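Local coordinates for SufC protein (Thermus thermophilus, PDB 2D2E) that probably binds and hydrolyses ATP as the cytoplasmic ABC-type ATPase of the Suf system for iron-sulfur cluster assembly, at residues A[163-169]-A[193-199]; A[157-162]-A[185-189]; A[82-86]-A[153-157]; A[2-7]-A[61-65]; A[18-24]-A[44-48]. All coordinates share one frame; numbering follows the deposited sequence.

Contact 1: residues A[163-169]-A[193-199]; sequences TYAVLDE and NFGALVI
The carbonyl oxygen of Thr163 is gripped twice by the neighbouring strand: the N-H of Gly195 reaches it with N to O at 2.9 Å, and the CA-H of Phe194 adds a weaker C-H...O contact. This opens a ladder of six backbone hydrogen bonds between parallel strands 164-168 and 195-199, the two strands of a beta-alpha-beta unit whose crossover holds helix 176-189. By sequence, strand 164-168 matches the Walker B strand of ABC ATPases. The ladder ends where Glu169 N meets Ile199 O at 2.9 Å. Tyr164 CD2 passes 3.9 Å from Gly195 CA, and a CB on that glycine would collide with the tyrosine ring, whose hydroxyl is held by Asp65. On the other face, Ala165 CB touches Phe194 CE1 at 4.0 Å; setting CG anti to the backbone N (chi1 174°) brings the phenyl ring over to this alanine. At the C-terminal end Val166 CG1 and Ile199 CD1 approach to 3.6 Å, and Ile199 CG2 packs against the carboxylate of Asp168. The carboxylate is fixed through OD1 by Ser43, a residue seen to bind magnesium, and through OD2 by Thr170, while Glu169 forms a salt bridge with Lys150. At the far end of the pair, a water lies 3.1 Å from Thr163 OG1 and donates to Asn193 O.

Contact 2: residues A[157-162]-A[185-189]; sequences LLVLEP and GVNAM
With CG anti to the carbonyl carbon (chi1 -70°), Met189 lays CG against Leu157, and further bends at chi2 and chi3 fold the thioether round until its methyl group CE faces Pro162. Leu157 meets it with CD2, 3.9 Å from Met189 CG, the two side chains passing at a slant; its CG is anti to the backbone N (chi1 178°), which sends the branch across to helix 176-189. The same CD2 also lies 4.0 Å from the carbonyl oxygen of Gly185, one turn earlier. The arrangement is helix-to-helix packing in the alpha/beta fold of an ABC ATPase: helix 148-160, which follows the ABC signature sequence, lies beside helix 176-189 of the beta-alpha-beta crossover. Leu158 runs past Met189 in the opposite direction, but it was modelled in two conformations and the very short approach of its CD2 to the sulfur is doubtful. Beyond the helix end, Glu161 takes a positive phi and turns the chain, placing the Pro162 ring crosswise to the methionine. There Pro162 CD sits 4.0 Å from Met189 CE, and the same methyl lies 3.8 Å from Leu157 O.

Contact 3: residues A[82-86]-A[153-157]; sequences LFLAF and EILQL
Gln156 holds the backbone N-H of Phe86 through its amide oxygen. Phe86 N donates to Gln156 OE1 at 2.9 Å in an almost straight bond (174°), arriving in the amide plane on a lone pair of the oxygen. From the nitrogen of the same amide, Gln156 NE2 gives a hydrogen to a water 2.7 Å away, whose further link to Phe86 O is doubtfully short. Nearby the ring of Phe83, carried out to the helix by a CG anti to the backbone N (chi1 -178°), is sandwiched: Leu157 CD1 stands over one face in a CH-pi contact, 4.0 Å from the centroid, and the backbone N of Ala85 covers the opposite face. The ring lies against the helix itself, with Phe83 CE1 3.7 Å from Leu157 CA and CZ 3.6 Å from Glu153 O. In the second shell, Asn152 OD1 binds Gln156 NE2 and so fixes which way round the amide lies. A leucine in place of Gln156 would probably leave the N-H of Phe86 without its acceptor and Asn152 without its amide partner. Segment 82-86, which by sequence leads into the Q-loop of ABC ATPases, is thus held on helix 148-160, with Phe100 and Ala104 of helix 97-109 against Gln156 and strand 164-168 meeting Phe83 through Ala165.

Contact 4: residues A[2-7]-A[61-65]; sequences SQLEIR and EILLD
The carboxylate of Asp65 is met out of its plane by Ser2, whose N lies 2.9 Å from OD1 and 51° above the group. That same oxygen also bonds the hydroxyl of Tyr164, while OD2 forms a salt bridge with Lys28. A second carboxylate, that of Glu5, is laid alongside Leu63, the two side chains pointing the same way, with Glu5 OE1 3.6 Å from Leu63 CD1. Strands 3-7 and 61-64 run antiparallel, as part of the antiparallel sheet characteristic of ABC ATPases. Glu5 and Leu63 form a hydrogen-bonded pair, with Leu63 N to Glu5 O at 2.8 Å, and so do Arg7 and Glu61. Leu4 and Ile6 turn to the opposite, buried face together with Ile62 and Leu64. With CG anti to the backbone N (chi1 175°), Leu4 swings CD1 back across the partner strand, 3.6 Å from Leu63 O and 4.2 Å from Leu64 CB. Arg7 leans away from Glu61, and its NH1 is bound by Asn23. Replacing Asp65 with an alanine would probably leave Lys28 without its countercharge and the Tyr164 hydroxyl without its acceptor. The polar cluster at Asp65 thus joins the start of strand 3-13 to Tyr164 of the other sheet, and the nearby lysine would be expected to stabilise the negative charge there.

Contact 5: residues A[18-24]-A[44-48]; sequences ILKGVNL and TLGKI
Ile18 and Thr44 press together at the tightest point of this apolar interface, Ile18 CG1 to Thr44 CG2 at 3.5 Å, closer than carbons usually pack. The isoleucine puts CG1 in the crowded position between its backbone N and carbonyl carbon (chi1 64°), which brings that branch crosswise onto the threonine methyl. Next to it Leu19 and Ile48 meet tip to tip, with 3.6 Å between Leu19 CD1 and Ile48 CD1. A classic beta bulge opposite Ala11 lets Ile18 and Leu19, although consecutive, both turn toward the helix. This close-packed end is also the one nearer to solvent, since Ile18 and Thr44 are partly exposed. Deeper in, the fit relaxes: Leu45 spreads its two methyl groups, CD1 lying 4.1 Å from Leu19 CD1 and CD2 reaching Val22 CG1 at 4.1 Å and Leu24 CD1 at 4.2 Å. A G1 bulge at Gly21 and Val22, opposite Leu9, reshapes the strand between the two regions. Helix 42-50 begins with the last residues of the Walker A P-loop, and Thr44 is among the residues seen to bind ADP. The strand crosses the helix almost perpendicularly (87°), placing the antiparallel sheet over one flank of it, while Leu34 and Met217 from the mixed sheet also pack on Leu45.

In the fold
Contact 1 lies nearest the centre of the chain and is mostly backbone pairing of buried parallel strands; contact 4 pairs antiparallel strands nearer the surface, with charged groups at its margin. The two meet where Tyr164 OH bonds Asp65. Contacts 2 and 5 are buried and apolar, contact 3 only partly buried. Contacts 2 and 3 share Leu157 and helix 148-160, contact 3 mixing a ring sandwich with an amide-to-backbone bond; both reach the strand of contact 1 at Ala165, contact 2 also at Leu167 and contact 3 by a backbone bond from Phe83 to Tyr164. Contact 5 lies across the chain's centre from contact 2, about 24 Å between centres, and joins contact 4 through neighbouring strands 3-13 and 16-27.

Contact 1: residues A[163-169]-A[193-199]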
# COMPACT_ATOMS: atom_id res chain seq x y z
N THR A 163 -3.31 -1.66 10.14
CA THR A 163 -4.76 -1.74 9.96
C THR A 163 -5.10 -1.46 8.51
O THR A 163 -6.01 -2.06 7.97
CB THR A 163 -5.47 -0.73 10.86
OG1 THR A 163 -5.16 -1.04 12.22
CG2 THR A 163 -6.97 -0.78 10.67
N TYR A 164 -4.37 -0.51 7.91
CA TYR A 164 -4.60 -0.20 6.50
C TYR A 164 -3.25 -0.19 5.79
O TYR A 164 -2.24 0.19 6.37
CB TYR A 164 -5.23 1.17 6.30
CG TYR A 164 -6.63 1.28 6.86
CD1 TYR A 164 -6.86 1.77 8.14
CD2 TYR A 164 -7.72 0.85 6.11
CE1 TYR A 164 -8.14 1.84 8.67
CE2 TYR A 164 -9.01 0.91 6.63
CZ TYR A 164 -9.21 1.41 7.91
OH TYR A 164 -10.49 1.48 8.41
N ALA A 165 -3.24 -0.60 4.53
CA ALA A 165 -2.02 -0.57 3.72
C ALA A 165 -2.33 -0.06 2.34
O ALA A 165 -3.29 -0.51 1.70
CB ALA A 165 -1.39 -1.97 3.63
N VAL A 166 -1.49 0.85 1.86
CA VAL A 166 -1.65 1.43 0.52
C VAL A 166 -0.41 0.92 -0.20
O VAL A 166 0.71 1.26 0.20
CB VAL A 166 -1.64 2.97 0.57
CG1 VAL A 166 -1.73 3.56 -0.86
CG2 VAL A 166 -2.81 3.47 1.40
N LEU A 167 -0.62 0.08 -1.21
CA LEU A 167 0.49 -0.55 -1.94
C LEU A 167 0.51 -0.15 -3.39
O LEU A 167 -0.36 -0.57 -4.16
CB LEU A 167 0.36 -2.06 -1.84
CG LEU A 167 0.26 -2.49 -0.38
CD1 LEU A 167 0.04 -3.99 -0.33
CD2 LEU A 167 1.52 -2.09 0.38
N ASP A 168 1.51 0.64 -3.77
CA ASP A 168 1.56 1.09 -5.16
C ASP A 168 2.49 0.13 -5.93
O ASP A 168 3.71 0.11 -5.68
CB ASP A 168 2.05 2.53 -5.21
CG ASP A 168 1.97 3.14 -6.62
OD1 ASP A 168 2.02 4.38 -6.74
OD2 ASP A 168 1.86 2.37 -7.59
N GLU A 169 1.89 -0.66 -6.83
CA GLU A 169 2.64 -1.66 -7.58
C GLU A 169 2.86 -1.26 -9.02
O GLU A 169 3.16 -2.11 -9.86
CB GLU A 169 1.93 -3.02 -7.51
CG GLU A 169 1.61 -3.45 -6.04
CD GLU A 169 2.84 -3.35 -5.14
OE1 GLU A 169 2.72 -2.86 -4.00
OE2 GLU A 169 3.94 -3.75 -5.57
N ASN A 193 -10.16 -6.88 10.14
CA ASN A 193 -9.35 -5.86 10.79
C ASN A 193 -8.29 -5.25 9.88
O ASN A 193 -7.36 -4.60 10.36
CB ASN A 193 -8.68 -6.48 12.01
CG ASN A 193 -9.69 -7.20 12.91
OD1 ASN A 193 -10.70 -6.60 13.31
ND2 ASN A 193 -9.45 -8.48 13.22
N PHE A 194 -8.44 -5.46 8.58
CA PHE A 194 -7.46 -4.93 7.64
C PHE A 194 -8.14 -4.39 6.38
O PHE A 194 -9.08 -4.99 5.89
CB PHE A 194 -6.54 -6.10 7.26
CG PHE A 194 -5.55 -5.78 6.16
CD1 PHE A 194 -4.41 -5.04 6.45
CD2 PHE A 194 -5.73 -6.27 4.88
CE1 PHE A 194 -3.45 -4.80 5.47
CE2 PHE A 194 -4.77 -6.03 3.88
CZ PHE A 194 -3.64 -5.30 4.18
N GLY A 195 -7.68 -3.24 5.89
CA GLY A 195 -8.20 -2.70 4.65
C GLY A 195 -6.99 -2.37 3.78
O GLY A 195 -5.93 -2.02 4.30
N ALA A 196 -7.13 -2.49 2.46
CA ALA A 196 -6.00 -2.17 1.58
C ALA A 196 -6.44 -1.48 0.30
O ALA A 196 -7.57 -1.66 -0.18
CB ALA A 196 -5.26 -3.45 1.22
N LEU A 197 -5.52 -0.68 -0.25
CA LEU A 197 -5.76 -0.02 -1.53
C LEU A 197 -4.53 -0.38 -2.36
O LEU A 197 -3.41 -0.03 -2.00
CB LEU A 197 -5.84 1.51 -1.35
CG LEU A 197 -6.08 2.31 -2.64
CD1 LEU A 197 -7.44 1.95 -3.25
CD2 LEU A 197 -5.99 3.80 -2.37
N VAL A 198 -4.75 -1.08 -3.48
CA VAL A 198 -3.66 -1.48 -4.37
C VAL A 198 -3.73 -0.51 -5.55
O VAL A 198 -4.76 -0.43 -6.25
CB VAL A 198 -3.88 -2.93 -4.84
CG1 VAL A 198 -2.79 -3.35 -5.83
CG2 VAL A 198 -3.88 -3.86 -3.64
N ILE A 199 -2.65 0.25 -5.74
CA ILE A 199 -2.57 1.23 -6.82
C ILE A 199 -1.82 0.58 -7.97
O ILE A 199 -0.75 0.01 -7.77
CB ILE A 199 -1.83 2.51 -6.33
CG1 ILE A 199 -2.60 3.08 -5.14
CG2 ILE A 199 -1.69 3.55 -7.46
CD1 ILE A 199 -1.88 4.23 -4.44
O HOH W 1 -6.47 -3.77 12.94

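Contact 2: residues A[157-162]-A[185-189]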
# COMPACT_ATOMS: atom_id res chain seq x y z
N LEU A 157 4.86 -6.24 6.11
CA LEU A 157 3.40 -6.09 6.13
C LEU A 157 2.75 -7.07 7.11
O LEU A 157 1.89 -6.68 7.90
CB LEU A 157 2.80 -6.34 4.73
CG LEU A 157 1.27 -6.26 4.61
CD1 LEU A 157 0.79 -4.79 4.73
CD2 LEU A 157 0.83 -6.83 3.26
N LEU A 158 3.15 -8.33 7.06
CA LEU A 158 2.58 -9.34 7.95
C LEU A 158 3.03 -9.20 9.40
O LEU A 158 2.24 -9.39 10.33
CB LEU A 158 2.92 -10.74 7.45
CG LEU A 158 1.93 -11.36 6.45
CD1 LEU A 158 2.48 -12.65 5.95
CD2 LEU A 158 0.60 -11.60 7.11
N VAL A 159 4.30 -8.86 9.61
CA VAL A 159 4.83 -8.73 10.97
C VAL A 159 4.40 -7.48 11.73
O VAL A 159 4.11 -7.54 12.94
CB VAL A 159 6.38 -8.82 10.93
CG1 VAL A 159 6.97 -8.54 12.31
CG2 VAL A 159 6.80 -10.24 10.47
N LEU A 160 4.33 -6.35 11.03
CA LEU A 160 3.95 -5.08 11.65
C LEU A 160 2.45 -4.96 11.91
O LEU A 160 2.02 -4.10 12.67
CB LEU A 160 4.42 -3.91 10.79
CG LEU A 160 5.94 -3.71 10.72
CD1 LEU A 160 6.27 -2.51 9.85
CD2 LEU A 160 6.49 -3.51 12.12
N GLU A 161 1.66 -5.83 11.29
CA GLU A 161 0.21 -5.82 11.49
C GLU A 161 -0.51 -4.48 11.38
O GLU A 161 -1.19 -4.04 12.29
CB GLU A 161 -0.12 -6.41 12.86
CG GLU A 161 0.25 -7.86 13.05
CD GLU A 161 -0.38 -8.45 14.29
OE1 GLU A 161 -0.12 -7.91 15.39
OE2 GLU A 161 -1.14 -9.43 14.16
N PRO A 162 -0.34 -3.78 10.25
CA PRO A 162 -1.02 -2.49 10.09
C PRO A 162 -2.53 -2.70 9.91
O PRO A 162 -2.97 -3.80 9.58
CB PRO A 162 -0.39 -1.92 8.83
CG PRO A 162 -0.12 -3.18 8.02
CD PRO A 162 0.43 -4.14 9.04
N GLY A 185 0.98 -11.61 0.04
CA GLY A 185 0.92 -10.86 1.28
C GLY A 185 -0.45 -10.23 1.52
O GLY A 185 -1.01 -10.35 2.61
N VAL A 186 -1.00 -9.57 0.51
CA VAL A 186 -2.31 -8.94 0.71
C VAL A 186 -3.38 -10.00 1.00
O VAL A 186 -4.21 -9.80 1.88
CB VAL A 186 -2.69 -8.06 -0.50
CG1 VAL A 186 -4.12 -7.54 -0.36
CG2 VAL A 186 -1.73 -6.87 -0.57
N ASN A 187 -3.36 -11.12 0.30
CA ASN A 187 -4.37 -12.14 0.54
C ASN A 187 -4.21 -12.75 1.95
O ASN A 187 -5.20 -13.12 2.59
CB ASN A 187 -4.31 -13.22 -0.55
CG ASN A 187 -4.89 -12.73 -1.88
OD1 ASN A 187 -5.90 -12.03 -1.91
ND2 ASN A 187 -4.26 -13.13 -2.99
N ALA A 188 -2.98 -12.84 2.43
CA ALA A 188 -2.75 -13.39 3.76
C ALA A 188 -3.25 -12.45 4.88
O ALA A 188 -3.61 -12.89 5.97
CB ALA A 188 -1.27 -13.69 3.94
N MET A 189 -3.27 -11.15 4.60
CA MET A 189 -3.75 -10.15 5.56
C MET A 189 -5.25 -9.94 5.54
O MET A 189 -5.79 -9.32 6.46
CB MET A 189 -3.09 -8.78 5.29
CG MET A 189 -1.61 -8.72 5.63
SD MET A 189 -1.34 -8.92 7.40
CE MET A 189 -1.85 -7.32 8.06

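Contact 3: residues A[82-86]-A[153-157]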
# COMPACT_ATOMS: atom_id res chain seq x y z
N LEU A 82 -1.48 2.96 9.83
CA LEU A 82 -1.21 3.01 8.39
C LEU A 82 0.15 2.40 8.10
O LEU A 82 1.16 2.84 8.64
CB LEU A 82 -1.27 4.46 7.89
CG LEU A 82 -1.17 4.68 6.38
CD1 LEU A 82 -2.41 4.11 5.66
CD2 LEU A 82 -1.07 6.16 6.10
N PHE A 83 0.19 1.40 7.22
CA PHE A 83 1.45 0.74 6.92
C PHE A 83 2.53 1.66 6.37
O PHE A 83 2.33 2.42 5.41
CB PHE A 83 1.20 -0.42 5.93
CG PHE A 83 2.44 -1.20 5.61
CD1 PHE A 83 3.17 -1.80 6.62
CD2 PHE A 83 2.84 -1.37 4.29
CE1 PHE A 83 4.31 -2.55 6.33
CE2 PHE A 83 3.97 -2.12 3.99
CZ PHE A 83 4.70 -2.72 5.01
N LEU A 84 3.70 1.60 7.01
CA LEU A 84 4.86 2.39 6.59
C LEU A 84 6.04 1.45 6.66
O LEU A 84 6.50 1.10 7.74
CB LEU A 84 5.09 3.59 7.51
CG LEU A 84 6.31 4.44 7.14
CD1 LEU A 84 6.16 4.96 5.71
CD2 LEU A 84 6.46 5.60 8.13
N ALA A 85 6.53 1.04 5.50
CA ALA A 85 7.67 0.13 5.45
C ALA A 85 8.93 0.88 5.86
O ALA A 85 9.10 2.07 5.56
CB ALA A 85 7.83 -0.43 4.05
N PHE A 86 9.81 0.18 6.58
CA PHE A 86 11.08 0.75 7.05
C PHE A 86 12.07 0.66 5.90
O PHE A 86 12.20 -0.39 5.27
CB PHE A 86 11.61 -0.07 8.23
CG PHE A 86 12.55 0.67 9.13
CD1 PHE A 86 12.08 1.24 10.32
CD2 PHE A 86 13.89 0.79 8.81
CE1 PHE A 86 12.95 1.91 11.18
CE2 PHE A 86 14.78 1.46 9.67
CZ PHE A 86 14.30 2.02 10.85
N GLU A 153 9.36 -6.07 1.96
CA GLU A 153 8.24 -5.22 2.36
C GLU A 153 7.02 -6.05 2.76
O GLU A 153 6.28 -5.68 3.67
CB GLU A 153 7.85 -4.26 1.23
CG GLU A 153 8.95 -3.30 0.81
CD GLU A 153 8.47 -2.27 -0.19
OE1 GLU A 153 7.61 -2.61 -1.03
OE2 GLU A 153 8.97 -1.13 -0.15
N ILE A 154 6.81 -7.17 2.08
CA ILE A 154 5.66 -8.04 2.38
C ILE A 154 5.85 -8.74 3.73
O ILE A 154 4.89 -8.97 4.45
CB ILE A 154 5.40 -9.06 1.25
CG1 ILE A 154 4.84 -8.33 0.02
CG2 ILE A 154 4.45 -10.16 1.72
CD1 ILE A 154 3.54 -7.53 0.32
N LEU A 155 7.09 -9.07 4.08
CA LEU A 155 7.31 -9.70 5.37
C LEU A 155 7.01 -8.63 6.43
O LEU A 155 6.45 -8.92 7.48
CB LEU A 155 8.76 -10.22 5.50
CG LEU A 155 9.06 -11.02 6.77
CD1 LEU A 155 8.01 -12.12 6.99
CD2 LEU A 155 10.44 -11.63 6.66
N GLN A 156 7.37 -7.38 6.16
CA GLN A 156 7.08 -6.31 7.12
C GLN A 156 5.56 -6.14 7.24
O GLN A 156 5.03 -5.89 8.32
CB GLN A 156 7.68 -4.97 6.68
CG GLN A 156 9.17 -4.94 6.75
CD GLN A 156 9.69 -3.56 6.44
OE1 GLN A 156 9.36 -2.59 7.13
NE2 GLN A 156 10.47 -3.46 5.38
N LEU A 157 4.86 -6.24 6.11
CA LEU A 157 3.40 -6.09 6.13
C LEU A 157 2.75 -7.07 7.11
O LEU A 157 1.89 -6.68 7.90
CB LEU A 157 2.80 -6.34 4.73
CG LEU A 157 1.27 -6.26 4.61
CD1 LEU A 157 0.79 -4.79 4.73
CD2 LEU A 157 0.83 -6.83 3.26
O HOH W 2 11.28 -1.76 3.45

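Contact 4: residues A[2-7]-A[61-65]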
# COMPACT_ATOMS: atom_id res chain seq x y z
N SER A 2 -13.81 2.64 11.11
CA SER A 2 -14.30 1.53 10.26
C SER A 2 -13.91 1.68 8.79
O SER A 2 -14.29 0.86 7.96
CB SER A 2 -15.82 1.46 10.35
OG SER A 2 -16.39 2.70 9.96
N GLN A 3 -13.17 2.74 8.46
CA GLN A 3 -12.76 2.91 7.06
C GLN A 3 -11.63 3.93 6.94
O GLN A 3 -11.39 4.73 7.85
CB GLN A 3 -13.96 3.40 6.22
CG GLN A 3 -14.48 4.77 6.63
CD GLN A 3 -15.81 5.15 5.97
OE1 GLN A 3 -16.12 6.34 5.81
NE2 GLN A 3 -16.59 4.16 5.58
N LEU A 4 -10.94 3.84 5.79
CA LEU A 4 -9.90 4.77 5.43
C LEU A 4 -10.56 5.67 4.39
O LEU A 4 -11.02 5.16 3.36
CB LEU A 4 -8.66 4.11 4.85
CG LEU A 4 -7.57 5.06 4.33
CD1 LEU A 4 -7.03 5.90 5.47
CD2 LEU A 4 -6.46 4.27 3.67
N GLU A 5 -10.63 6.97 4.62
CA GLU A 5 -11.34 7.81 3.67
C GLU A 5 -10.54 9.02 3.24
O GLU A 5 -9.97 9.73 4.06
CB GLU A 5 -12.68 8.28 4.26
CG GLU A 5 -13.30 9.44 3.50
CD GLU A 5 -14.72 9.82 3.96
OE1 GLU A 5 -14.99 9.77 5.18
OE2 GLU A 5 -15.54 10.18 3.09
N ILE A 6 -10.47 9.27 1.95
CA ILE A 6 -9.88 10.44 1.36
C ILE A 6 -11.09 11.27 1.03
O ILE A 6 -11.96 10.82 0.26
CB ILE A 6 -9.04 10.13 0.12
CG1 ILE A 6 -7.87 9.20 0.49
CG2 ILE A 6 -8.50 11.40 -0.52
CD1 ILE A 6 -8.17 7.73 0.32
N ARG A 7 -11.17 12.49 1.57
CA ARG A 7 -12.34 13.34 1.37
C ARG A 7 -12.03 14.71 0.77
O ARG A 7 -11.32 15.52 1.37
CB ARG A 7 -13.06 13.53 2.69
CG ARG A 7 -14.26 14.47 2.62
CD ARG A 7 -15.45 13.76 2.02
NE ARG A 7 -16.66 14.58 2.07
CZ ARG A 7 -17.18 15.21 1.02
NH1 ARG A 7 -16.60 15.11 -0.18
NH2 ARG A 7 -18.29 15.93 1.16
N GLU A 61 -9.39 16.15 3.55
CA GLU A 61 -8.96 15.41 4.72
C GLU A 61 -8.69 13.95 4.36
O GLU A 61 -9.14 13.48 3.31
CB GLU A 61 -10.05 15.38 5.78
CG GLU A 61 -10.40 16.70 6.42
CD GLU A 61 -11.45 16.50 7.48
OE1 GLU A 61 -12.56 16.06 7.13
OE2 GLU A 61 -11.17 16.78 8.66
N ILE A 62 -7.94 13.28 5.22
CA ILE A 62 -7.68 11.85 5.07
C ILE A 62 -8.00 11.32 6.48
O ILE A 62 -7.28 11.63 7.45
CB ILE A 62 -6.22 11.54 4.72
CG1 ILE A 62 -5.88 12.09 3.33
CG2 ILE A 62 -6.01 10.03 4.72
CD1 ILE A 62 -4.52 11.66 2.81
N LEU A 63 -9.08 10.56 6.59
CA LEU A 63 -9.52 10.04 7.89
C LEU A 63 -9.22 8.57 8.03
O LEU A 63 -9.59 7.78 7.17
CB LEU A 63 -11.04 10.21 8.04
CG LEU A 63 -11.61 11.58 7.66
CD1 LEU A 63 -13.13 11.54 7.64
CD2 LEU A 63 -11.12 12.60 8.65
N LEU A 64 -8.56 8.19 9.12
CA LEU A 64 -8.27 6.79 9.38
C LEU A 64 -9.09 6.47 10.62
O LEU A 64 -8.79 6.95 11.72
CB LEU A 64 -6.77 6.60 9.63
CG LEU A 64 -6.32 5.14 9.58
CD1 LEU A 64 -4.81 5.05 9.34
CD2 LEU A 64 -6.70 4.43 10.88
N ASP A 65 -10.15 5.69 10.42
CA ASP A 65 -11.07 5.34 11.51
C ASP A 65 -11.55 6.57 12.27
O ASP A 65 -11.54 6.62 13.50
CB ASP A 65 -10.44 4.31 12.46
CG ASP A 65 -10.24 2.95 11.80
OD1 ASP A 65 -10.92 2.66 10.78
OD2 ASP A 65 -9.41 2.16 12.29

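Contact 5: residues A[18-24]-A[44-48]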
# COMPACT_ATOMS: atom_id res chain seq x y z
N ILE A 18 -2.34 18.87 -8.87
CA ILE A 18 -2.38 17.52 -9.41
C ILE A 18 -3.60 16.73 -8.95
O ILE A 18 -4.18 15.99 -9.73
CB ILE A 18 -1.08 16.72 -9.10
CG1 ILE A 18 -0.91 16.50 -7.60
CG2 ILE A 18 0.13 17.44 -9.70
CD1 ILE A 18 -0.47 17.70 -6.84
N LEU A 19 -4.00 16.88 -7.68
CA LEU A 19 -5.21 16.18 -7.20
C LEU A 19 -6.34 17.20 -7.18
O LEU A 19 -6.22 18.29 -6.59
CB LEU A 19 -5.01 15.55 -5.82
CG LEU A 19 -3.94 14.47 -5.71
CD1 LEU A 19 -4.02 13.82 -4.32
CD2 LEU A 19 -4.14 13.42 -6.80
N LYS A 20 -7.43 16.84 -7.84
CA LYS A 20 -8.55 17.75 -7.99
C LYS A 20 -9.86 17.27 -7.40
O LYS A 20 -10.84 17.10 -8.12
CB LYS A 20 -8.71 18.06 -9.49
CG LYS A 20 -7.49 18.77 -10.08
CD LYS A 20 -7.53 18.84 -11.61
CE LYS A 20 -6.32 19.58 -12.15
NZ LYS A 20 -6.23 19.47 -13.64
N GLY A 21 -9.86 17.06 -6.08
CA GLY A 21 -11.07 16.63 -5.39
C GLY A 21 -11.25 15.12 -5.36
O GLY A 21 -12.22 14.59 -5.88
N VAL A 22 -10.29 14.45 -4.74
CA VAL A 22 -10.29 13.00 -4.62
C VAL A 22 -11.22 12.55 -3.51
O VAL A 22 -11.14 13.05 -2.40
CB VAL A 22 -8.87 12.48 -4.29
CG1 VAL A 22 -8.91 10.95 -4.09
CG2 VAL A 22 -7.91 12.82 -5.43
N ASN A 23 -12.14 11.66 -3.85
CA ASN A 23 -13.06 11.08 -2.86
C ASN A 23 -12.91 9.57 -3.04
O ASN A 23 -13.22 9.05 -4.10
CB ASN A 23 -14.49 11.52 -3.14
CG ASN A 23 -14.69 12.98 -2.81
OD1 ASN A 23 -14.51 13.39 -1.67
ND2 ASN A 23 -15.05 13.77 -3.82
N LEU A 24 -12.41 8.90 -2.01
CA LEU A 24 -12.16 7.46 -2.09
C LEU A 24 -12.27 6.86 -0.70
O LEU A 24 -11.55 7.27 0.19
CB LEU A 24 -10.74 7.23 -2.65
CG LEU A 24 -10.39 5.85 -3.24
CD1 LEU A 24 -9.13 5.96 -4.09
CD2 LEU A 24 -10.17 4.84 -2.13
N THR A 44 0.48 9.89 -7.01
CA THR A 44 0.65 11.08 -6.20
C THR A 44 -0.21 10.91 -4.93
O THR A 44 0.22 11.27 -3.82
CB THR A 44 0.21 12.33 -6.97
OG1 THR A 44 1.20 12.62 -7.97
CG2 THR A 44 0.06 13.54 -6.04
N LEU A 45 -1.40 10.32 -5.09
CA LEU A 45 -2.25 10.08 -3.92
C LEU A 45 -1.53 9.17 -2.93
O LEU A 45 -1.56 9.40 -1.71
CB LEU A 45 -3.59 9.45 -4.33
CG LEU A 45 -4.49 9.06 -3.14
CD1 LEU A 45 -4.92 10.31 -2.38
CD2 LEU A 45 -5.73 8.33 -3.65
N GLY A 46 -0.87 8.13 -3.44
CA GLY A 46 -0.15 7.24 -2.55
C GLY A 46 0.95 7.96 -1.79
O GLY A 46 1.16 7.68 -0.63
N LYS A 47 1.66 8.89 -2.43
CA LYS A 47 2.74 9.58 -1.74
C LYS A 47 2.20 10.51 -0.66
O LYS A 47 2.82 10.65 0.41
CB LYS A 47 3.58 10.36 -2.75
CG LYS A 47 4.34 9.47 -3.70
CD LYS A 47 5.08 10.29 -4.75
CE LYS A 47 5.84 9.38 -5.71
NZ LYS A 47 6.56 10.14 -6.77
N ILE A 48 1.07 11.15 -0.95
CA ILE A 48 0.44 12.05 0.00
C ILE A 48 -0.07 11.24 1.18
O ILE A 48 0.01 11.68 2.32
CB ILE A 48 -0.69 12.84 -0.67
CG1 ILE A 48 -0.06 13.82 -1.66
CG2 ILE A 48 -1.55 13.56 0.38
CD1 ILE A 48 -1.05 14.66 -2.43